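Local coordinates for protein acetyl-CoA C-acetyltransferase (Syntrophomonas wolfei subsp. wolfei, PDB 7N7Z) that probably catalyses the reversible thiolase condensation of two acetyl-CoA molecules into acetoacetyl-CoA and free coenzyme A, at residues N39-R44 / A257-F262; V11-T16 / I367-Y372; D53-A58 / I113-A118. One frame throughout, in Å; residues are numbered along the deposited sequence.

Contact 1: N39-R44 / A257-F262; sequences NAAIER and AAAAVF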
ATOM      1  N   ASN B  39      -0.133 -34.003   8.154  1.00 29.22           N
ATOM      2  CA  ASN B  39       0.622 -34.977   8.936  1.00 32.24           C
ATOM      3  C   ASN B  39      -0.310 -35.860   9.755  1.00 35.70           C
ATOM      4  O   ASN B  39      -0.091 -37.072   9.868  1.00 37.48           O
ATOM      5  CB  ASN B  39       1.617 -34.259   9.846  1.00 34.56           C
ATOM      6  CG  ASN B  39       2.891 -33.872   9.124  1.00 35.52           C
ATOM      7  OD1 ASN B  39       3.366 -34.593   8.246  1.00 31.91           O
ATOM      8  ND2 ASN B  39       3.451 -32.725   9.491  1.00 33.14           N
ATOM      9  N   ALA B  40      -1.359 -35.269  10.331  1.00 32.60           N
ATOM     10  CA  ALA B  40      -2.317 -36.050  11.102  1.00 34.99           C
ATOM     11  C   ALA B  40      -2.979 -37.111  10.235  1.00 33.01           C
ATOM     12  O   ALA B  40      -3.042 -38.287  10.609  1.00 34.98           O
ATOM     13  CB  ALA B  40      -3.367 -35.128  11.721  1.00 36.54           C
ATOM     14  N   ALA B  41      -3.477 -36.714   9.063  1.00 31.38           N
ATOM     15  CA  ALA B  41      -4.123 -37.677   8.178  1.00 34.19           C
ATOM     16  C   ALA B  41      -3.150 -38.768   7.745  1.00 31.59           C
ATOM     17  O   ALA B  41      -3.515 -39.947   7.689  1.00 29.32           O
ATOM     18  CB  ALA B  41      -4.703 -36.959   6.960  1.00 29.60           C
ATOM     19  N   ILE B  42      -1.903 -38.394   7.447  1.00 29.99           N
ATOM     20  CA  ILE B  42      -0.926 -39.372   6.977  1.00 34.02           C
ATOM     21  C   ILE B  42      -0.601 -40.371   8.080  1.00 34.52           C
ATOM     22  O   ILE B  42      -0.567 -41.586   7.849  1.00 35.58           O
ATOM     23  CB  ILE B  42       0.343 -38.665   6.467  1.00 31.18           C
ATOM     24  CG1 ILE B  42       0.044 -37.931   5.156  1.00 33.01           C
ATOM     25  CG2 ILE B  42       1.470 -39.676   6.278  1.00 35.09           C
ATOM     26  CD1 ILE B  42       1.168 -37.033   4.679  1.00 27.72           C
ATOM     27  N   GLU B  43      -0.351 -39.879   9.294  1.00 36.07           N
ATOM     28  CA  GLU B  43      -0.058 -40.779  10.403  1.00 35.39           C
ATOM     29  C   GLU B  43      -1.239 -41.699  10.682  1.00 38.06           C
ATOM     30  O   GLU B  43      -1.068 -42.909  10.872  1.00 40.27           O
ATOM     31  CB  GLU B  43       0.294 -39.984  11.657  1.00 40.40           C
ATOM     32  CG  GLU B  43       0.639 -40.872  12.838  1.00 51.68           C
ATOM     33  CD  GLU B  43      -0.591 -41.311  13.607  1.00 57.20           C
ATOM     34  OE1 GLU B  43      -0.831 -42.527  13.733  1.00 56.73           O
ATOM     35  OE2 GLU B  43      -1.307 -40.431  14.112  1.00 57.41           O
ATOM     36  N   ARG B  44      -2.447 -41.134  10.743  1.00 36.59           N
ATOM     37  CA  ARG B  44      -3.626 -41.939  11.048  1.00 36.70           C
ATOM     38  C   ARG B  44      -3.824 -43.032  10.009  1.00 35.06           C
ATOM     39  O   ARG B  44      -4.224 -44.153  10.343  1.00 38.75           O
ATOM     40  CB  ARG B  44      -4.862 -41.045  11.130  1.00 35.28           C
ATOM     41  CG  ARG B  44      -4.855 -40.109  12.325  1.00 36.73           C
ATOM     42  CD  ARG B  44      -5.875 -38.996  12.178  1.00 31.40           C
ATOM     43  NE  ARG B  44      -5.900 -38.133  13.353  1.00 32.42           N
ATOM     44  CZ  ARG B  44      -6.866 -37.270  13.631  1.00 32.00           C
ATOM     45  NH1 ARG B  44      -7.911 -37.118  12.833  1.00 33.85           N
ATOM     46  NH2 ARG B  44      -6.783 -36.540  14.740  1.00 30.33           N
ATOM     47  N   ALA B 257      -7.800 -26.030   8.572  1.00 27.47           N
ATOM     48  CA  ALA B 257      -7.205 -26.887   7.559  1.00 28.55           C
ATOM     49  C   ALA B 257      -7.674 -28.316   7.792  1.00 26.16           C
ATOM     50  O   ALA B 257      -7.707 -28.787   8.933  1.00 28.42           O
ATOM     51  CB  ALA B 257      -5.672 -26.831   7.587  1.00 29.78           C
ATOM     52  N   ALA B 258      -8.049 -28.989   6.710  1.00 26.83           N
ATOM     53  CA  ALA B 258      -8.393 -30.402   6.732  1.00 26.90           C
ATOM     54  C   ALA B 258      -7.520 -31.142   5.727  1.00 23.59           C
ATOM     55  O   ALA B 258      -6.996 -30.553   4.777  1.00 28.55           O
ATOM     56  CB  ALA B 258      -9.875 -30.626   6.408  1.00 25.92           C
ATOM     57  N   ALA B 259      -7.362 -32.444   5.947  1.00 28.00           N
ATOM     58  CA  ALA B 259      -6.560 -33.265   5.052  1.00 26.43           C
ATOM     59  C   ALA B 259      -7.102 -34.685   5.051  1.00 26.74           C
ATOM     60  O   ALA B 259      -7.778 -35.116   5.988  1.00 28.18           O
ATOM     61  CB  ALA B 259      -5.082 -33.257   5.456  1.00 27.24           C
ATOM     62  N   ALA B 260      -6.790 -35.413   3.982  1.00 26.98           N
ATOM     63  CA  ALA B 260      -7.261 -36.781   3.835  1.00 28.15           C
ATOM     64  C   ALA B 260      -6.321 -37.535   2.908  1.00 30.88           C
ATOM     65  O   ALA B 260      -5.753 -36.960   1.975  1.00 30.75           O
ATOM     66  CB  ALA B 260      -8.695 -36.825   3.293  1.00 29.79           C
ATOM     67  N   VAL B 261      -6.167 -38.828   3.178  1.00 32.63           N
ATOM     68  CA  VAL B 261      -5.359 -39.724   2.360  1.00 33.03           C
ATOM     69  C   VAL B 261      -6.308 -40.668   1.636  1.00 35.70           C
ATOM     70  O   VAL B 261      -7.024 -41.451   2.274  1.00 35.64           O
ATOM     71  CB  VAL B 261      -4.342 -40.505   3.204  1.00 33.58           C
ATOM     72  CG1 VAL B 261      -3.549 -41.469   2.324  1.00 35.36           C
ATOM     73  CG2 VAL B 261      -3.413 -39.550   3.934  1.00 31.22           C
ATOM     74  N   PHE B 262      -6.315 -40.595   0.309  1.00 32.26           N
ATOM     75  CA  PHE B 262      -7.157 -41.436  -0.525  1.00 33.65           C
ATOM     76  C   PHE B 262      -6.313 -42.517  -1.187  1.00 36.77           C
ATOM     77  O   PHE B 262      -5.111 -42.342  -1.409  1.00 37.75           O
ATOM     78  CB  PHE B 262      -7.880 -40.604  -1.588  1.00 34.58           C
ATOM     79  CG  PHE B 262      -8.809 -39.573  -1.013  1.00 30.65           C
ATOM     80  CD1 PHE B 262      -8.347 -38.309  -0.692  1.00 34.48           C
ATOM     81  CD2 PHE B 262     -10.141 -39.871  -0.785  1.00 33.70           C
ATOM     82  CE1 PHE B 262      -9.196 -37.359  -0.158  1.00 31.38           C
ATOM     83  CE2 PHE B 262     -10.996 -38.926  -0.250  1.00 33.82           C
ATOM     84  CZ  PHE B 262     -10.522 -37.668   0.064  1.00 29.58           C
TER

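Contact 2: V11-T16 / I367-Y372; sequences VGMART and IIVSMY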
ATOM      1  N   VAL B  11      -8.294 -43.503   3.806  1.00 34.97           N
ATOM      2  CA  VAL B  11      -7.561 -44.239   4.825  1.00 39.15           C
ATOM      3  C   VAL B  11      -7.207 -43.379   6.033  1.00 35.66           C
ATOM      4  O   VAL B  11      -7.005 -43.933   7.124  1.00 37.19           O
ATOM      5  CB  VAL B  11      -6.285 -44.876   4.232  1.00 38.82           C
ATOM      6  CG1 VAL B  11      -5.561 -45.709   5.275  1.00 39.92           C
ATOM      7  CG2 VAL B  11      -6.638 -45.735   3.028  1.00 42.39           C
ATOM      8  N   GLY B  12      -7.131 -42.066   5.883  1.00 34.35           N
ATOM      9  CA  GLY B  12      -6.839 -41.189   7.004  1.00 33.56           C
ATOM     10  C   GLY B  12      -7.519 -39.854   6.812  1.00 33.41           C
ATOM     11  O   GLY B  12      -7.668 -39.371   5.684  1.00 31.30           O
ATOM     12  N   MET B  13      -7.938 -39.253   7.925  1.00 29.98           N
ATOM     13  CA  MET B  13      -8.659 -37.988   7.893  1.00 32.19           C
ATOM     14  C   MET B  13      -8.349 -37.201   9.155  1.00 29.65           C
ATOM     15  O   MET B  13      -8.245 -37.774  10.242  1.00 32.08           O
ATOM     16  CB  MET B  13     -10.170 -38.212   7.782  1.00 32.31           C
ATOM     17  CG  MET B  13     -10.595 -38.925   6.515  1.00 36.15           C
ATOM     18  SD  MET B  13     -12.375 -39.183   6.442  1.00 38.16           S
ATOM     19  CE  MET B  13     -12.865 -37.807   5.418  1.00 41.44           C
ATOM     20  N   ALA B  14      -8.216 -35.885   9.006  1.00 30.36           N
ATOM     21  CA  ALA B  14      -7.932 -35.023  10.144  1.00 26.04           C
ATOM     22  C   ALA B  14      -8.267 -33.587   9.777  1.00 29.50           C
ATOM     23  O   ALA B  14      -8.290 -33.211   8.602  1.00 28.12           O
ATOM     24  CB  ALA B  14      -6.468 -35.130  10.583  1.00 30.49           C
ATOM     25  N   ARG B  15      -8.534 -32.791  10.808  1.00 27.18           N
ATOM     26  CA  ARG B  15      -8.718 -31.358  10.649  1.00 28.17           C
ATOM     27  C   ARG B  15      -8.225 -30.668  11.911  1.00 29.80           C
ATOM     28  O   ARG B  15      -8.171 -31.266  12.988  1.00 30.99           O
ATOM     29  CB  ARG B  15     -10.183 -30.995  10.370  1.00 27.56           C
ATOM     30  CG  ARG B  15     -11.148 -31.217  11.534  1.00 28.71           C
ATOM     31  CD  ARG B  15     -12.451 -30.459  11.309  1.00 26.67           C
ATOM     32  NE  ARG B  15     -13.422 -30.663  12.380  1.00 31.89           N
ATOM     33  CZ  ARG B  15     -13.624 -29.832  13.395  1.00 31.26           C
ATOM     34  NH1 ARG B  15     -12.907 -28.729  13.542  1.00 29.42           N
ATOM     35  NH2 ARG B  15     -14.570 -30.116  14.286  1.00 31.93           N
ATOM     36  N   THR B  16      -7.851 -29.406  11.761  1.00 26.85           N
ATOM     37  CA  THR B  16      -7.547 -28.568  12.907  1.00 26.66           C
ATOM     38  C   THR B  16      -8.846 -28.021  13.477  1.00 30.25           C
ATOM     39  O   THR B  16      -9.909 -28.144  12.865  1.00 30.23           O
ATOM     40  CB  THR B  16      -6.612 -27.433  12.497  1.00 27.70           C
ATOM     41  OG1 THR B  16      -7.337 -26.465  11.729  1.00 28.45           O
ATOM     42  CG2 THR B  16      -5.446 -27.963  11.671  1.00 31.42           C
ATOM     43  N   ILE B 367     -16.451 -30.942   6.022  1.00 29.71           N
ATOM     44  CA  ILE B 367     -17.718 -31.620   6.251  1.00 30.35           C
ATOM     45  C   ILE B 367     -17.656 -33.083   5.833  1.00 35.23           C
ATOM     46  O   ILE B 367     -18.434 -33.898   6.340  1.00 32.21           O
ATOM     47  CB  ILE B 367     -18.859 -30.880   5.525  1.00 36.57           C
ATOM     48  CG1 ILE B 367     -18.634 -30.859   4.012  1.00 34.60           C
ATOM     49  CG2 ILE B 367     -18.983 -29.455   6.056  1.00 34.86           C
ATOM     50  CD1 ILE B 367     -19.848 -30.381   3.238  1.00 36.73           C
ATOM     51  N   ILE B 368     -16.751 -33.443   4.921  1.00 32.53           N
ATOM     52  CA  ILE B 368     -16.532 -34.857   4.634  1.00 32.86           C
ATOM     53  C   ILE B 368     -15.869 -35.534   5.826  1.00 32.02           C
ATOM     54  O   ILE B 368     -16.258 -36.635   6.231  1.00 34.14           O
ATOM     55  CB  ILE B 368     -15.692 -35.027   3.357  1.00 34.92           C
ATOM     56  CG1 ILE B 368     -16.471 -34.577   2.122  1.00 35.13           C
ATOM     57  CG2 ILE B 368     -15.271 -36.473   3.186  1.00 29.23           C
ATOM     58  CD1 ILE B 368     -15.577 -34.270   0.943  1.00 33.66           C
ATOM     59  N   VAL B 369     -14.858 -34.884   6.409  1.00 31.03           N
ATOM     60  CA  VAL B 369     -14.200 -35.428   7.594  1.00 32.89           C
ATOM     61  C   VAL B 369     -15.208 -35.595   8.724  1.00 32.30           C
ATOM     62  O   VAL B 369     -15.294 -36.656   9.355  1.00 35.41           O
ATOM     63  CB  VAL B 369     -13.029 -34.522   8.018  1.00 34.25           C
ATOM     64  CG1 VAL B 369     -12.531 -34.906   9.405  1.00 34.16           C
ATOM     65  CG2 VAL B 369     -11.901 -34.594   7.000  1.00 30.12           C
ATOM     66  N   SER B 370     -15.985 -34.545   8.999  1.00 33.43           N
ATOM     67  CA  SER B 370     -16.963 -34.615  10.080  1.00 32.40           C
ATOM     68  C   SER B 370     -18.046 -35.639   9.777  1.00 34.26           C
ATOM     69  O   SER B 370     -18.502 -36.353  10.678  1.00 34.83           O
ATOM     70  CB  SER B 370     -17.577 -33.237  10.317  1.00 31.79           C
ATOM     71  OG  SER B 370     -16.611 -32.335  10.826  1.00 30.63           O
ATOM     72  N   MET B 371     -18.468 -35.731   8.514  1.00 33.40           N
ATOM     73  CA  MET B 371     -19.459 -36.731   8.135  1.00 34.45           C
ATOM     74  C   MET B 371     -19.004 -38.125   8.548  1.00 33.84           C
ATOM     75  O   MET B 371     -19.735 -38.854   9.229  1.00 36.23           O
ATOM     76  CB  MET B 371     -19.710 -36.673   6.626  1.00 37.21           C
ATOM     77  CG  MET B 371     -20.724 -37.696   6.115  1.00 39.08           C
ATOM     78  SD  MET B 371     -20.546 -38.020   4.351  1.00 41.70           S
ATOM     79  CE  MET B 371     -19.070 -39.027   4.360  1.00 35.61           C
ATOM     80  N   TYR B 372     -17.792 -38.514   8.144  1.00 34.71           N
ATOM     81  CA  TYR B 372     -17.306 -39.853   8.463  1.00 35.99           C
ATOM     82  C   TYR B 372     -17.327 -40.103   9.966  1.00 35.52           C
ATOM     83  O   TYR B 372     -17.899 -41.093  10.437  1.00 33.70           O
ATOM     84  CB  TYR B 372     -15.889 -40.055   7.928  1.00 36.72           C
ATOM     85  CG  TYR B 372     -15.178 -41.188   8.637  1.00 37.34           C
ATOM     86  CD1 TYR B 372     -15.447 -42.510   8.311  1.00 35.37           C
ATOM     87  CD2 TYR B 372     -14.261 -40.936   9.650  1.00 34.75           C
ATOM     88  CE1 TYR B 372     -14.814 -43.549   8.961  1.00 38.15           C
ATOM     89  CE2 TYR B 372     -13.624 -41.972  10.310  1.00 38.78           C
ATOM     90  CZ  TYR B 372     -13.904 -43.276   9.960  1.00 39.39           C
ATOM     91  OH  TYR B 372     -13.273 -44.311  10.612  1.00 41.42           O
TER

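Contact 3: D53-A58 / I113-A118; sequences DEIVGA and ISLVTA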
ATOM      1  N   ASP B  53       1.591 -40.392  -4.076  1.00 33.73           N
ATOM      2  CA  ASP B  53       1.846 -40.078  -5.477  1.00 32.42           C
ATOM      3  C   ASP B  53       1.672 -38.598  -5.791  1.00 34.59           C
ATOM      4  O   ASP B  53       2.291 -38.096  -6.736  1.00 31.45           O
ATOM      5  CB  ASP B  53       0.919 -40.902  -6.373  1.00 32.89           C
ATOM      6  CG  ASP B  53       1.264 -42.376  -6.363  1.00 36.96           C
ATOM      7  OD1 ASP B  53       2.461 -42.705  -6.496  1.00 34.97           O
ATOM      8  OD2 ASP B  53       0.339 -43.205  -6.221  1.00 37.38           O
ATOM      9  N   GLU B  54       0.841 -37.886  -5.035  1.00 30.98           N
ATOM     10  CA  GLU B  54       0.565 -36.490  -5.341  1.00 29.35           C
ATOM     11  C   GLU B  54      -0.055 -35.825  -4.124  1.00 27.86           C
ATOM     12  O   GLU B  54      -0.421 -36.481  -3.147  1.00 29.82           O
ATOM     13  CB  GLU B  54      -0.372 -36.361  -6.550  1.00 30.27           C
ATOM     14  CG  GLU B  54      -1.810 -36.803  -6.267  1.00 33.34           C
ATOM     15  CD  GLU B  54      -2.750 -36.542  -7.428  1.00 36.13           C
ATOM     16  OE1 GLU B  54      -2.422 -35.694  -8.282  1.00 35.93           O
ATOM     17  OE2 GLU B  54      -3.822 -37.180  -7.480  1.00 36.71           O
ATOM     18  N   ILE B  55      -0.171 -34.503  -4.206  1.00 26.70           N
ATOM     19  CA  ILE B  55      -0.999 -33.722  -3.298  1.00 24.37           C
ATOM     20  C   ILE B  55      -1.896 -32.834  -4.146  1.00 30.14           C
ATOM     21  O   ILE B  55      -1.417 -32.155  -5.063  1.00 28.45           O
ATOM     22  CB  ILE B  55      -0.164 -32.873  -2.320  1.00 24.04           C
ATOM     23  CG1 ILE B  55      -1.092 -32.104  -1.371  1.00 28.28           C
ATOM     24  CG2 ILE B  55       0.744 -31.914  -3.075  1.00 27.77           C
ATOM     25  CD1 ILE B  55      -0.367 -31.292  -0.323  1.00 29.72           C
ATOM     26  N   VAL B  56      -3.192 -32.860  -3.861  1.00 26.66           N
ATOM     27  CA  VAL B  56      -4.155 -31.940  -4.455  1.00 28.71           C
ATOM     28  C   VAL B  56      -4.583 -30.987  -3.349  1.00 29.70           C
ATOM     29  O   VAL B  56      -5.321 -31.373  -2.433  1.00 28.87           O
ATOM     30  CB  VAL B  56      -5.356 -32.676  -5.063  1.00 30.42           C
ATOM     31  CG1 VAL B  56      -6.244 -31.701  -5.820  1.00 29.04           C
ATOM     32  CG2 VAL B  56      -4.882 -33.794  -5.981  1.00 31.14           C
ATOM     33  N   GLY B  57      -4.106 -29.747  -3.421  1.00 29.00           N
ATOM     34  CA  GLY B  57      -4.334 -28.768  -2.374  1.00 29.90           C
ATOM     35  C   GLY B  57      -5.499 -27.858  -2.714  1.00 32.51           C
ATOM     36  O   GLY B  57      -5.574 -27.311  -3.817  1.00 35.24           O
ATOM     37  N   ALA B  58      -6.399 -27.699  -1.751  1.00 30.45           N
ATOM     38  CA  ALA B  58      -7.561 -26.837  -1.893  1.00 33.52           C
ATOM     39  C   ALA B  58      -7.392 -25.587  -1.040  1.00 31.70           C
ATOM     40  O   ALA B  58      -6.935 -25.661   0.105  1.00 28.27           O
ATOM     41  CB  ALA B  58      -8.841 -27.571  -1.490  1.00 30.63           C
ATOM     42  N   ILE B 113      -2.018 -43.486  -4.459  1.00 38.30           N
ATOM     43  CA  ILE B 113      -2.217 -42.806  -3.186  1.00 37.41           C
ATOM     44  C   ILE B 113      -2.152 -41.309  -3.446  1.00 37.00           C
ATOM     45  O   ILE B 113      -1.182 -40.820  -4.035  1.00 35.67           O
ATOM     46  CB  ILE B 113      -1.160 -43.216  -2.141  1.00 38.82           C
ATOM     47  CG1 ILE B 113      -0.958 -44.734  -2.151  1.00 38.38           C
ATOM     48  CG2 ILE B 113      -1.568 -42.723  -0.756  1.00 37.10           C
ATOM     49  CD1 ILE B 113       0.108 -45.218  -1.193  1.00 40.14           C
ATOM     50  N   SER B 114      -3.180 -40.584  -3.008  1.00 33.33           N
ATOM     51  CA  SER B 114      -3.261 -39.145  -3.212  1.00 35.13           C
ATOM     52  C   SER B 114      -3.563 -38.460  -1.889  1.00 33.39           C
ATOM     53  O   SER B 114      -4.471 -38.875  -1.162  1.00 34.23           O
ATOM     54  CB  SER B 114      -4.340 -38.791  -4.242  1.00 34.31           C
ATOM     55  OG  SER B 114      -3.928 -39.137  -5.554  1.00 35.60           O
ATOM     56  N   LEU B 115      -2.797 -37.419  -1.581  1.00 30.50           N
ATOM     57  CA  LEU B 115      -3.063 -36.573  -0.429  1.00 30.05           C
ATOM     58  C   LEU B 115      -3.905 -35.384  -0.874  1.00 29.54           C
ATOM     59  O   LEU B 115      -3.613 -34.761  -1.900  1.00 28.27           O
ATOM     60  CB  LEU B 115      -1.756 -36.095   0.203  1.00 27.55           C
ATOM     61  CG  LEU B 115      -1.881 -35.035   1.300  1.00 29.07           C
ATOM     62  CD1 LEU B 115      -2.756 -35.534   2.440  1.00 29.17           C
ATOM     63  CD2 LEU B 115      -0.507 -34.633   1.814  1.00 28.40           C
ATOM     64  N   VAL B 116      -4.955 -35.085  -0.118  1.00 27.56           N
ATOM     65  CA  VAL B 116      -5.798 -33.922  -0.369  1.00 28.78           C
ATOM     66  C   VAL B 116      -5.739 -33.033   0.864  1.00 27.54           C
ATOM     67  O   VAL B 116      -6.054 -33.481   1.973  1.00 28.29           O
ATOM     68  CB  VAL B 116      -7.248 -34.315  -0.691  1.00 26.82           C
ATOM     69  CG1 VAL B 116      -8.104 -33.068  -0.885  1.00 29.13           C
ATOM     70  CG2 VAL B 116      -7.299 -35.196  -1.926  1.00 31.78           C
ATOM     71  N   THR B 117      -5.326 -31.785   0.673  1.00 30.38           N
ATOM     72  CA  THR B 117      -5.321 -30.787   1.732  1.00 29.83           C
ATOM     73  C   THR B 117      -6.302 -29.680   1.376  1.00 29.06           C
ATOM     74  O   THR B 117      -6.423 -29.294   0.208  1.00 29.30           O
ATOM     75  CB  THR B 117      -3.924 -30.195   1.945  1.00 30.85           C
ATOM     76  OG1 THR B 117      -3.477 -29.564   0.740  1.00 34.27           O
ATOM     77  CG2 THR B 117      -2.940 -31.282   2.348  1.00 31.06           C
ATOM     78  N   ALA B 118      -7.005 -29.179   2.387  1.00 27.51           N
ATOM     79  CA  ALA B 118      -7.979 -28.108   2.211  1.00 31.37           C
ATOM     80  C   ALA B 118      -7.800 -27.132   3.361  1.00 27.16           C
ATOM     81  O   ALA B 118      -7.917 -27.524   4.526  1.00 29.28           O
ATOM     82  CB  ALA B 118      -9.408 -28.657   2.175  1.00 29.96           C
TER
HETATM   83  O   HOH W   1      -4.436 -26.776   0.320  1.00 34.39           O

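Contact 1: N39-R44 / A257-F262
Ala-41 turns its methyl straight at the strand and lands on the backbone between Ala-259 and Ala-260. Its CB is 3.7 Å from Ala-259 O and 4.0 Å from Ala-260 N, so it sits against a peptide group. It also meets the Ala-259 methyl, CB to CB, at 4.0 Å. With groups this small on both sides the backbones come close: Ala-41 CA and Ala-260 CA are 5.4 Å apart, and the methyl of Ala-260 points away from the helix. The carbonyl of Ala-41 also takes part, since Val-261 CG2 approaches Ala-41 O to 3.8 Å.

The local axes pass 6.9 Å apart at a crossing angle of -30°. Helix 30-45 links strand 8-20 to strand 54-58, parallel strands of the thiolase N-terminal half, and this beta-alpha-beta crossover passes over strands 254-264 and 113-121 on the way.

One residue on, Ile-42 carries its CG1 branch beside its own backbone N (chi1 -70°), and CG1 meets Val-261 CG2 at 4.0 Å, the two side chains crossing at about a right angle. Val-261 CG2 is thus shared by Ala-41 and Ile-42, while Ile-42 also reaches Leu-115 of the next strand. Further along the helix, Arg-44 NH1 hydrogen-bonds to Met-13 O and so ties this helix to strand 8-20, the neighbour of strand 254-264 in the sheet.

Contact 2: V11-T16 / I367-Y372
Apolar packing is concentrated on the end of Met-13, whose CE enters the helix surface between Ile-368 and Val-369. CE lies 3.5 Å from Ile-368 CG2 and 3.7 Å from Val-369 CG2. Its 3.5 Å approach to Val-369 CA is tighter than usual van der Waals contact, so the methyl is pressed against the helix backbone itself. The bend responsible is at the last torsion (chi3 98°), which turns CE aside from an otherwise extended CA-CB-CG-SD run; Met-13 and Ile-368 then cross at about a right angle. Val-369 CG2 also reaches toward the strand backbone, 4.2 Å from Ala-14 O.

A Met-aromatic contact is made by the same residue. Met-13 SD stands 4.7 Å from the centroid of the Tyr-372 ring, 40° off the ring normal, an oblique approach on the CB side of the ring; SD is closer still to Tyr-372 CB, at 3.9 Å.

The polar part is indirect. Arg-15 NE and Ser-370 OG are 3.9 Å apart and do not bond to each other, but both engage Glu-202 OE2, NE by a salt bridge and OG by a hydrogen bond. This shared carboxylate oxygen connects strand to helix. Arg-15 NH1 forms a salt bridge with Asp-220 and a bent hydrogen bond to Thr-16 O, so the buried guanidinium is held on several sides.

No backbone bonds join the segments, whose axes pass 8.4 Å apart at a crossing angle of -114°. A helix of the C-terminal half lying steeply across a sheet strand of the N-terminal half, with every touching residue buried, is consistent with the central helical layer of the five-layered alpha-beta-alpha-beta-alpha thiolase fold.

Contact 3: D53-A58 / I113-A118
Ile-55 and Leu-115 lie side by side in the closely packed middle of this parallel strand pair, Ile-55 CD1 4.0 Å from Leu-115 CD2 and 3.7 Å from Thr-117 CG2. Beneath them runs regular parallel bonding: Leu-115 N to Glu-54 O, Val-56 N to Leu-115 O at 2.8 Å and Thr-117 N to Val-56 O. On the other face Val-56 and Val-116 meet more loosely, and both touch Ala-98 of helix 94-107.

The ends differ. Ala-58 O and Thr-117 OG1 share a water, which donates to Ala-58 O at 2.7 Å. At the partly exposed start, Asp-53 N bonds to Ile-113 O while its OD2 accepts Ile-113 N (3.0 Å) and Asp-112 N; OD1 forms a salt bridge with Arg-82.

Next to it the Glu-54 chain, first turned between its backbone N and carbonyl carbon (chi1 71°) and then extended, brings OE2 to Ser-114 OG at 2.7 Å. The hydroxyl donates to the anti lone pair. OE1 forms a salt bridge with Arg-97 of the second subunit. A buried carboxylate gripped at both oxygens probably stays ionised, and its salt bridge ties strand 54-58 to the second subunit.

Overall arrangement
From the N terminus the chain lays down strand 8-20, the first half of contact 2, then helix 30-45, which opens contact 1, and strand 54-58, which opens contact 3. The closings come in reverse: strand 113-121 completes contact 3, strand 254-264 completes contact 1, and helix 360-378 completes contact 2 after some 350 residues. The three loops are therefore concentric, and none cross. Strand 254-264 stands between strands 113-121 and 8-20, so contact 1 touches both others, whereas contacts 2 and 3 stay about 7 Å apart at their nearest atoms. Contacts 1 and 3 consolidate the N-terminal half; contact 2 joins it to the C-terminal half.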